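Local coordinates for aminoglycoside 3'-phosphotransferase AphA1-IAB (Acinetobacter baumannii, PDB 4FEW), which transfers a phosphate from ATP to the 3'-hydroxyl of kanamycin and related aminoglycosides, giving resistance to these antibiotics, at residues S37-Y42 and F54-K59; T106-L111 and S201-I206. One frame throughout, in Å; residues are numbered along the deposited sequence.

Contact 1, between residues 37-42 and 54-59, belongs to the five-stranded antiparallel sheet of the N-terminal lobe; contact 2, between 106-111 and 201-206, ties the helix that follows the interlobe linker to the catalytic loop of the other lobe. Their centres are 20 Å apart and their nearest atoms about 8 Å, so they do not touch, yet both reach the inhibitor PP2. Contact 1 covers one face of its pyrazolopyrimidine and touches the tert-butyl group, and contact 2 meets its chlorine. The side chain of Asp199, probably the proton acceptor, is about 9 Å from that of Lys56 and about 7 Å from that of Asp203, which is also about 5 Å from bound kanamycin.

Contact 1: S37-Y42 and F54-K59; sequences SGATIY and FLKHGK. With PP2 (1-tert-butyl-3-(4-chloro-phenyl)-1H-pyrazolo[3,4-D]pyrimidin-4-ylamine), chain H.
Ile41 and Phe54 pack tightly on the ligand-facing side of the hairpin. The first torsion of Ile41 (-62°) sets CG2 anti to the backbone N, at a slant against Phe54 CD1 (3.8 Å); CG1 runs alongside the CG of Lys56, and CD1 extends to 3.5 Å from C24, a methyl of PP2's tert-butyl group. Phe54 stacks on the PP2 heterocycle, with PP2 C1 over one face of the Phe54 ring, toward that ring's rim, and CE2 3.4 Å from PP2 C6. Between the strands, four antiparallel backbone hydrogen bonds pair Thr40 with His57 and Tyr42 with Leu55; that from Tyr42 N to Leu55 O is 2.7 Å long and nearly straight (175° at the hydrogen). On the other face Tyr42 CB still packs on Leu55 CB (4.1 Å), but Thr40, Tyr42 and His57 are partly exposed, and a water joins Tyr42 OH (3.1 Å) to the in-plane edge of His57 at ND1 (2.8 Å). The His57 ring is steadied by Asp94 at NE2 and by stacking on Trp96. Lys56, extended beyond CG, forms salt bridges through NZ with Glu69 and Asp217; a strand lysine paired with a helix glutamate beside the nucleotide pocket is typical of the protein-kinase-like fold.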
ATOM      1  N   SER A  37       3.780   0.469   7.994  1.00 68.25           N
ATOM      2  CA  SER A  37       3.325   0.541   9.371  1.00 51.98           C
ATOM      3  C   SER A  37       4.458   0.309  10.374  1.00 90.93           C
ATOM      4  O   SER A  37       4.218   0.005  11.542  1.00 69.06           O
ATOM      5  CB  SER A  37       2.161  -0.420   9.591  1.00 34.83           C
ATOM      6  OG  SER A  37       1.105  -0.157   8.667  1.00 51.79           O
ATOM      7  N   GLY A  38       5.695   0.465   9.908  1.00 31.25           N
ATOM      8  CA  GLY A  38       6.845   0.463  10.787  1.00 33.70           C
ATOM      9  C   GLY A  38       7.549  -0.878  10.884  1.00 38.99           C
ATOM     10  O   GLY A  38       8.474  -1.026  11.678  1.00 46.82           O
ATOM     11  N   ALA A  39       7.131  -1.855  10.084  1.00 26.76           N
ATOM     12  CA  ALA A  39       7.763  -3.175  10.155  1.00 32.58           C
ATOM     13  C   ALA A  39       9.235  -3.058   9.804  1.00 46.01           C
ATOM     14  O   ALA A  39       9.609  -2.189   9.045  1.00 46.98           O
ATOM     15  CB  ALA A  39       7.082  -4.144   9.209  1.00 39.10           C
ATOM     16  N   THR A  40      10.081  -3.916  10.365  1.00 33.57           N
ATOM     17  CA  THR A  40      11.454  -3.986   9.894  1.00 35.15           C
ATOM     18  C   THR A  40      11.472  -4.689   8.534  1.00 41.93           C
ATOM     19  O   THR A  40      10.810  -5.712   8.341  1.00 35.85           O
ATOM     20  CB  THR A  40      12.345  -4.714  10.902  1.00 44.37           C
ATOM     21  OG1 THR A  40      12.174  -4.115  12.190  1.00 49.33           O
ATOM     22  CG2 THR A  40      13.805  -4.628  10.494  1.00 36.03           C
ATOM     23  N   ILE A  41      12.191  -4.122   7.575  1.00 38.86           N
ATOM     24  CA  ILE A  41      12.256  -4.732   6.251  1.00 32.51           C
ATOM     25  C   ILE A  41      13.651  -5.218   5.904  1.00 52.31           C
ATOM     26  O   ILE A  41      14.612  -4.453   5.959  1.00 37.15           O
ATOM     27  CB  ILE A  41      11.759  -3.792   5.153  1.00 48.37           C
ATOM     28  CG1 ILE A  41      10.294  -3.448   5.396  1.00 42.24           C
ATOM     29  CG2 ILE A  41      11.915  -4.454   3.780  1.00 30.96           C
ATOM     30  CD1 ILE A  41       9.747  -2.464   4.414  1.00 65.45           C
ATOM     31  N   TYR A  42      13.749  -6.500   5.555  1.00 43.26           N
ATOM     32  CA  TYR A  42      15.001  -7.080   5.088  1.00 53.93           C
ATOM     33  C   TYR A  42      14.929  -7.427   3.611  1.00 49.06           C
ATOM     34  O   TYR A  42      13.929  -7.969   3.126  1.00 34.10           O
ATOM     35  CB  TYR A  42      15.366  -8.343   5.871  1.00 40.95           C
ATOM     36  CG  TYR A  42      15.520  -8.139   7.359  1.00 50.54           C
ATOM     37  CD1 TYR A  42      16.688  -7.609   7.899  1.00 41.67           C
ATOM     38  CD2 TYR A  42      14.500  -8.492   8.228  1.00 43.71           C
ATOM     39  CE1 TYR A  42      16.821  -7.427   9.264  1.00 40.35           C
ATOM     40  CE2 TYR A  42      14.628  -8.315   9.588  1.00 47.73           C
ATOM     41  CZ  TYR A  42      15.784  -7.784  10.105  1.00 55.29           C
ATOM     42  OH  TYR A  42      15.884  -7.615  11.467  1.00 55.89           O
ATOM     43  N   PHE A  54      11.968 -10.425  -0.039  1.00 29.97           N
ATOM     44  CA  PHE A  54      11.827  -9.465   1.048  1.00 38.53           C
ATOM     45  C   PHE A  54      11.264 -10.150   2.282  1.00 28.44           C
ATOM     46  O   PHE A  54      10.381 -10.997   2.177  1.00 29.17           O
ATOM     47  CB  PHE A  54      10.957  -8.276   0.639  1.00 30.75           C
ATOM     48  CG  PHE A  54      11.702  -7.233  -0.156  1.00 33.17           C
ATOM     49  CD1 PHE A  54      12.413  -6.233   0.487  1.00 33.98           C
ATOM     50  CD2 PHE A  54      11.707  -7.265  -1.543  1.00 28.18           C
ATOM     51  CE1 PHE A  54      13.119  -5.280  -0.241  1.00 47.72           C
ATOM     52  CE2 PHE A  54      12.395  -6.315  -2.274  1.00 29.50           C
ATOM     53  CZ  PHE A  54      13.111  -5.323  -1.623  1.00 31.95           C
ATOM     54  N   LEU A  55      11.802  -9.800   3.446  1.00 29.42           N
ATOM     55  CA  LEU A  55      11.262 -10.272   4.717  1.00 29.21           C
ATOM     56  C   LEU A  55      10.814  -9.087   5.564  1.00 28.63           C
ATOM     57  O   LEU A  55      11.590  -8.174   5.823  1.00 32.71           O
ATOM     58  CB  LEU A  55      12.301 -11.103   5.471  1.00 31.62           C
ATOM     59  CG  LEU A  55      11.894 -11.665   6.836  1.00 31.55           C
ATOM     60  CD1 LEU A  55      10.715 -12.620   6.709  1.00 33.51           C
ATOM     61  CD2 LEU A  55      13.075 -12.367   7.487  1.00 33.99           C
ATOM     62  N   LYS A  56       9.553  -9.101   5.970  1.00 27.10           N
ATOM     63  CA  LYS A  56       9.005  -8.084   6.849  1.00 31.16           C
ATOM     64  C   LYS A  56       8.818  -8.684   8.227  1.00 44.26           C
ATOM     65  O   LYS A  56       8.289  -9.783   8.348  1.00 28.85           O
ATOM     66  CB  LYS A  56       7.636  -7.631   6.353  1.00 24.65           C
ATOM     67  CG  LYS A  56       7.628  -6.418   5.454  1.00 33.82           C
ATOM     68  CD  LYS A  56       6.224  -5.840   5.369  1.00 35.69           C
ATOM     69  CE  LYS A  56       6.131  -4.734   4.338  1.00 22.61           C
ATOM     70  NZ  LYS A  56       4.852  -3.984   4.511  1.00 34.74           N
ATOM     71  N   HIS A  57       9.235  -7.963   9.264  1.00 36.64           N
ATOM     72  CA  HIS A  57       9.023  -8.411  10.635  1.00 28.95           C
ATOM     73  C   HIS A  57       8.304  -7.344  11.432  1.00 34.98           C
ATOM     74  O   HIS A  57       8.832  -6.242  11.639  1.00 30.03           O
ATOM     75  CB  HIS A  57      10.357  -8.739  11.323  1.00 34.85           C
ATOM     76  CG  HIS A  57      10.224  -9.071  12.782  1.00 33.44           C
ATOM     77  ND1 HIS A  57      11.229  -8.833  13.698  1.00 40.45           N
ATOM     78  CD2 HIS A  57       9.208  -9.639  13.478  1.00 34.21           C
ATOM     79  CE1 HIS A  57      10.836  -9.233  14.896  1.00 36.90           C
ATOM     80  NE2 HIS A  57       9.610  -9.720  14.791  1.00 39.37           N
ATOM     81  N   GLY A  58       7.117  -7.683  11.915  1.00 27.39           N
ATOM     82  CA  GLY A  58       6.370  -6.793  12.781  1.00 34.52           C
ATOM     83  C   GLY A  58       6.284  -7.351  14.186  1.00 41.71           C
ATOM     84  O   GLY A  58       6.011  -8.537  14.365  1.00 28.52           O
ATOM     85  N   LYS A  59       6.533  -6.502  15.183  1.00 30.43           N
ATOM     86  CA  LYS A  59       6.336  -6.877  16.572  1.00 30.60           C
ATOM     87  C   LYS A  59       5.163  -6.080  17.148  1.00 29.80           C
ATOM     88  O   LYS A  59       4.936  -4.945  16.755  1.00 30.60           O
ATOM     89  CB  LYS A  59       7.618  -6.630  17.375  1.00 33.05           C
ATOM     90  CG  LYS A  59       7.725  -7.466  18.627  1.00 42.57           C
ATOM     91  CD  LYS A  59       9.181  -7.717  19.014  1.00 51.96           C
ATOM     92  CE  LYS A  59       9.947  -6.420  19.192  1.00 51.44           C
ATOM     93  NZ  LYS A  59      11.236  -6.643  19.919  1.00 54.45           N
TER
HETATM   94  C1  PP2 H 302       8.889  -4.992  -1.969  0.87 22.70           C
HETATM   95  N2  PP2 H 302       8.193  -6.126  -2.145  0.87 23.25           N
HETATM   96  C3  PP2 H 302       8.259  -6.771  -3.288  0.87 26.29           C
HETATM   97  N4  PP2 H 302       8.995  -6.318  -4.287  0.87 16.99           N
HETATM   98  C5  PP2 H 302       9.707  -5.192  -4.191  0.87 30.05           C
HETATM   99  C6  PP2 H 302       9.672  -4.474  -2.994  0.87 15.80           C
HETATM  100  C8  PP2 H 302      10.224  -3.308  -2.435  0.87 31.23           C
HETATM  101  N9  PP2 H 302       9.757  -3.205  -1.192  0.87 23.30           N
HETATM  102  N10 PP2 H 302       9.010  -4.155  -0.936  0.87 30.69           N
HETATM  103  C11 PP2 H 302      11.102  -2.386  -3.004  0.87 31.48           C
HETATM  104  C12 PP2 H 302      11.593  -2.493  -4.296  0.87 81.80           C
HETATM  105  C13 PP2 H 302      12.471  -1.560  -4.816  0.87 85.15           C
HETATM  106  C14 PP2 H 302      12.876  -0.494  -4.028  0.87 46.58           C
HETATM  107  C15 PP2 H 302      12.400  -0.371  -2.727  0.87115.25           C
HETATM  108  C16 PP2 H 302      11.519  -1.318  -2.217  0.87 73.45           C
HETATM  109  C22 PP2 H 302       8.319  -4.308   0.374  0.87 22.82           C
HETATM  110  C23 PP2 H 302       8.828  -5.566   1.066  0.87 16.04           C
HETATM  111  C24 PP2 H 302       8.632  -3.059   1.195  0.87 32.07           C
HETATM  112  C25 PP2 H 302       6.802  -4.396   0.142  0.87 31.35           C
HETATM  113  N25 PP2 H 302      10.411  -4.835  -5.257  0.87 26.51           N
HETATM  114 CL   PP2 H 302      13.968   0.675  -4.677  0.87 70.80          CL
HETATM  115  O   HOH W   1      13.694  -7.533  13.612  1.00 40.74           O

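Contact 2: T106-L111 and S201-I206; sequences TAFQVL and SLDNLI. With PP2 (1-tert-butyl-3-(4-chloro-phenyl)-1H-pyrazolo[3,4-D]pyrimidin-4-ylamine), chain H.
The Phe108 ring has Leu202 CD1 at its edge, near the ring plane, and the Asp203 carboxylate alongside, the two planes 61° apart; Asp203 OD1 is 3.8 Å from Phe108 CB. A second flat group, the amide of Gln109, has the PP2 chlorine 3.1 Å from OE1, off the amide plane. In that plane, a lone pair of OE1 accepts Thr106 N at 3.0 Å, while Thr106 OG1 accepts Gln109 N at 2.9 Å: a capping box at the start of helix 107-113. OG1 can do this because chi1 (64°) sets it between the backbone N and the carbonyl carbon. Opposite this helix start lies the catalytic loop of the kinase-like fold, folded as a type I turn from Ser201 to Asn204, with an ST turn at Ser201. Its Leu202 O takes Phe108 N at 3.0 Å from well above the carbonyl plane (45° out of it), and Leu205 O takes Ala107 N at 2.8 Å, so two early helix N-H groups are bonded to the loop and its strand. Leu202 sends CD2 against Ala107 CB and CD1 across Leu111 CD2. Asn204 ND2 bonds back to the carbonyl of Asp199, tying the turn to the backbone of the probable proton acceptor. A water 2.7 Å from Thr106 OG1 donates to Asp203 OD1, also at 2.7 Å.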
ATOM      1  N   THR A 106      10.874   1.625  -8.551  1.00 28.76           N
ATOM      2  CA  THR A 106       9.580   2.236  -8.248  1.00 21.34           C
ATOM      3  C   THR A 106       9.242   3.278  -9.299  1.00 25.00           C
ATOM      4  O   THR A 106      10.123   3.775  -9.997  1.00 22.22           O
ATOM      5  CB  THR A 106       9.570   2.932  -6.873  1.00 35.16           C
ATOM      6  OG1 THR A 106      10.499   4.031  -6.879  1.00 24.86           O
ATOM      7  CG2 THR A 106       9.932   1.945  -5.769  1.00 28.76           C
ATOM      8  N   ALA A 107       7.961   3.614  -9.390  1.00 26.65           N
ATOM      9  CA  ALA A 107       7.506   4.682 -10.268  1.00 25.32           C
ATOM     10  C   ALA A 107       8.261   5.970  -9.954  1.00 20.31           C
ATOM     11  O   ALA A 107       8.630   6.714 -10.859  1.00 22.77           O
ATOM     12  CB  ALA A 107       5.994   4.893 -10.114  1.00 18.84           C
ATOM     13  N   PHE A 108       8.476   6.218  -8.666  1.00 20.42           N
ATOM     14  CA  PHE A 108       9.229   7.386  -8.201  1.00 21.12           C
ATOM     15  C   PHE A 108      10.633   7.377  -8.765  1.00 25.63           C
ATOM     16  O   PHE A 108      11.101   8.377  -9.325  1.00 31.42           O
ATOM     17  CB  PHE A 108       9.289   7.417  -6.674  1.00 20.93           C
ATOM     18  CG  PHE A 108       9.994   8.640  -6.109  1.00 33.79           C
ATOM     19  CD1 PHE A 108       9.306   9.837  -5.927  1.00 22.15           C
ATOM     20  CD2 PHE A 108      11.336   8.586  -5.759  1.00 35.37           C
ATOM     21  CE1 PHE A 108       9.947  10.958  -5.400  1.00 26.30           C
ATOM     22  CE2 PHE A 108      11.979   9.699  -5.242  1.00 35.32           C
ATOM     23  CZ  PHE A 108      11.278  10.884  -5.058  1.00 25.36           C
ATOM     24  N   GLN A 109      11.318   6.249  -8.621  1.00 24.60           N
ATOM     25  CA  GLN A 109      12.686   6.157  -9.111  1.00 25.28           C
ATOM     26  C   GLN A 109      12.766   6.406 -10.610  1.00 29.79           C
ATOM     27  O   GLN A 109      13.631   7.146 -11.078  1.00 27.93           O
ATOM     28  CB  GLN A 109      13.286   4.796  -8.783  1.00 41.00           C
ATOM     29  CG  GLN A 109      13.691   4.622  -7.331  1.00 32.43           C
ATOM     30  CD  GLN A 109      14.220   3.223  -7.047  1.00 46.59           C
ATOM     31  OE1 GLN A 109      13.547   2.224  -7.312  1.00 46.06           O
ATOM     32  NE2 GLN A 109      15.438   3.147  -6.524  1.00 40.24           N
ATOM     33  N   VAL A 110      11.869   5.784 -11.366  1.00 24.83           N
ATOM     34  CA  VAL A 110      11.924   5.892 -12.817  1.00 26.19           C
ATOM     35  C   VAL A 110      11.549   7.303 -13.268  1.00 25.35           C
ATOM     36  O   VAL A 110      12.084   7.814 -14.256  1.00 30.47           O
ATOM     37  CB  VAL A 110      11.042   4.812 -13.512  1.00 33.19           C
ATOM     38  CG1 VAL A 110      11.058   4.995 -15.016  1.00 50.17           C
ATOM     39  CG2 VAL A 110      11.541   3.409 -13.144  1.00 30.40           C
ATOM     40  N   LEU A 111      10.656   7.944 -12.526  1.00 24.37           N
ATOM     41  CA  LEU A 111      10.269   9.310 -12.852  1.00 25.81           C
ATOM     42  C   LEU A 111      11.460  10.252 -12.702  1.00 29.71           C
ATOM     43  O   LEU A 111      11.643  11.162 -13.508  1.00 28.02           O
ATOM     44  CB  LEU A 111       9.105   9.771 -11.976  1.00 30.18           C
ATOM     45  CG  LEU A 111       8.534  11.149 -12.298  1.00 36.07           C
ATOM     46  CD1 LEU A 111       8.219  11.256 -13.774  1.00 38.31           C
ATOM     47  CD2 LEU A 111       7.281  11.392 -11.470  1.00 30.90           C
ATOM     48  N   SER A 201       0.891   5.174  -3.868  1.00 17.10           N
ATOM     49  CA  SER A 201       1.917   6.205  -4.031  1.00 14.99           C
ATOM     50  C   SER A 201       2.888   5.804  -5.133  1.00 22.02           C
ATOM     51  O   SER A 201       2.842   4.676  -5.624  1.00 19.82           O
ATOM     52  CB  SER A 201       2.709   6.380  -2.731  1.00 15.56           C
ATOM     53  OG  SER A 201       3.629   5.312  -2.582  1.00 23.90           O
ATOM     54  N   LEU A 202       3.780   6.720  -5.506  1.00 16.85           N
ATOM     55  CA  LEU A 202       4.791   6.430  -6.522  1.00 18.98           C
ATOM     56  C   LEU A 202       5.813   5.423  -6.027  1.00 25.88           C
ATOM     57  O   LEU A 202       6.557   4.837  -6.822  1.00 22.19           O
ATOM     58  CB  LEU A 202       5.507   7.714  -6.962  1.00 27.35           C
ATOM     59  CG  LEU A 202       4.741   8.727  -7.822  1.00 33.51           C
ATOM     60  CD1 LEU A 202       5.585   9.970  -8.017  1.00 18.42           C
ATOM     61  CD2 LEU A 202       4.351   8.123  -9.167  1.00 25.54           C
ATOM     62  N   ASP A 203       5.869   5.241  -4.709  1.00 20.20           N
ATOM     63  CA  ASP A 203       6.796   4.281  -4.125  1.00 20.78           C
ATOM     64  C   ASP A 203       6.311   2.842  -4.293  1.00 25.25           C
ATOM     65  O   ASP A 203       7.097   1.902  -4.179  1.00 22.66           O
ATOM     66  CB  ASP A 203       6.985   4.547  -2.629  1.00 27.46           C
ATOM     67  CG  ASP A 203       7.724   5.835  -2.347  1.00 23.28           C
ATOM     68  OD1 ASP A 203       8.648   6.186  -3.126  1.00 31.76           O
ATOM     69  OD2 ASP A 203       7.383   6.487  -1.337  1.00 33.77           O
ATOM     70  N   ASN A 204       5.018   2.672  -4.538  1.00 18.42           N
ATOM     71  CA  ASN A 204       4.408   1.344  -4.442  1.00 19.84           C
ATOM     72  C   ASN A 204       4.023   0.680  -5.763  1.00 25.84           C
ATOM     73  O   ASN A 204       3.319  -0.340  -5.786  1.00 21.02           O
ATOM     74  CB  ASN A 204       3.212   1.408  -3.500  1.00 24.25           C
ATOM     75  CG  ASN A 204       3.642   1.575  -2.080  1.00 20.83           C
ATOM     76  OD1 ASN A 204       4.747   1.173  -1.737  1.00 21.87           O
ATOM     77  ND2 ASN A 204       2.796   2.185  -1.240  1.00 21.96           N
ATOM     78  N   LEU A 205       4.494   1.264  -6.855  1.00 21.68           N
ATOM     79  CA  LEU A 205       4.294   0.717  -8.180  1.00 24.30           C
ATOM     80  C   LEU A 205       5.645   0.466  -8.795  1.00 28.13           C
ATOM     81  O   LEU A 205       6.527   1.322  -8.741  1.00 22.24           O
ATOM     82  CB  LEU A 205       3.457   1.682  -9.012  1.00 20.23           C
ATOM     83  CG  LEU A 205       2.058   1.624  -8.381  1.00 27.58           C
ATOM     84  CD1 LEU A 205       1.379   2.960  -8.312  1.00 37.42           C
ATOM     85  CD2 LEU A 205       1.199   0.591  -9.106  1.00 24.53           C
ATOM     86  N   ILE A 206       5.811  -0.712  -9.383  1.00 22.86           N
ATOM     87  CA  ILE A 206       7.132  -1.155  -9.829  1.00 19.81           C
ATOM     88  C   ILE A 206       7.249  -1.275 -11.347  1.00 41.01           C
ATOM     89  O   ILE A 206       6.457  -1.969 -11.991  1.00 29.89           O
ATOM     90  CB  ILE A 206       7.495  -2.480  -9.142  1.00 20.36           C
ATOM     91  CG1 ILE A 206       7.382  -2.312  -7.616  1.00 19.78           C
ATOM     92  CG2 ILE A 206       8.873  -2.938  -9.550  1.00 22.03           C
ATOM     93  CD1 ILE A 206       8.455  -1.450  -7.016  1.00 33.29           C
TER
HETATM   94  C1  PP2 H 302       8.889  -4.992  -1.969  0.87 22.70           C
HETATM   95  N2  PP2 H 302       8.193  -6.126  -2.145  0.87 23.25           N
HETATM   96  C3  PP2 H 302       8.259  -6.771  -3.288  0.87 26.29           C
HETATM   97  N4  PP2 H 302       8.995  -6.318  -4.287  0.87 16.99           N
HETATM   98  C5  PP2 H 302       9.707  -5.192  -4.191  0.87 30.05           C
HETATM   99  C6  PP2 H 302       9.672  -4.474  -2.994  0.87 15.80           C
HETATM  100  C8  PP2 H 302      10.224  -3.308  -2.435  0.87 31.23           C
HETATM  101  N9  PP2 H 302       9.757  -3.205  -1.192  0.87 23.30           N
HETATM  102  N10 PP2 H 302       9.010  -4.155  -0.936  0.87 30.69           N
HETATM  103  C11 PP2 H 302      11.102  -2.386  -3.004  0.87 31.48           C
HETATM  104  C12 PP2 H 302      11.593  -2.493  -4.296  0.87 81.80           C
HETATM  105  C13 PP2 H 302      12.471  -1.560  -4.816  0.87 85.15           C
HETATM  106  C14 PP2 H 302      12.876  -0.494  -4.028  0.87 46.58           C
HETATM  107  C15 PP2 H 302      12.400  -0.371  -2.727  0.87115.25           C
HETATM  108  C16 PP2 H 302      11.519  -1.318  -2.217  0.87 73.45           C
HETATM  109  C22 PP2 H 302       8.319  -4.308   0.374  0.87 22.82           C
HETATM  110  C23 PP2 H 302       8.828  -5.566   1.066  0.87 16.04           C
HETATM  111  C24 PP2 H 302       8.632  -3.059   1.195  0.87 32.07           C
HETATM  112  C25 PP2 H 302       6.802  -4.396   0.142  0.87 31.35           C
HETATM  113  N25 PP2 H 302      10.411  -4.835  -5.257  0.87 26.51           N
HETATM  114 CL   PP2 H 302      13.968   0.675  -4.677  0.87 70.80          CL
HETATM  115  O   HOH W   2      10.733   5.041  -4.334  1.00 31.71           O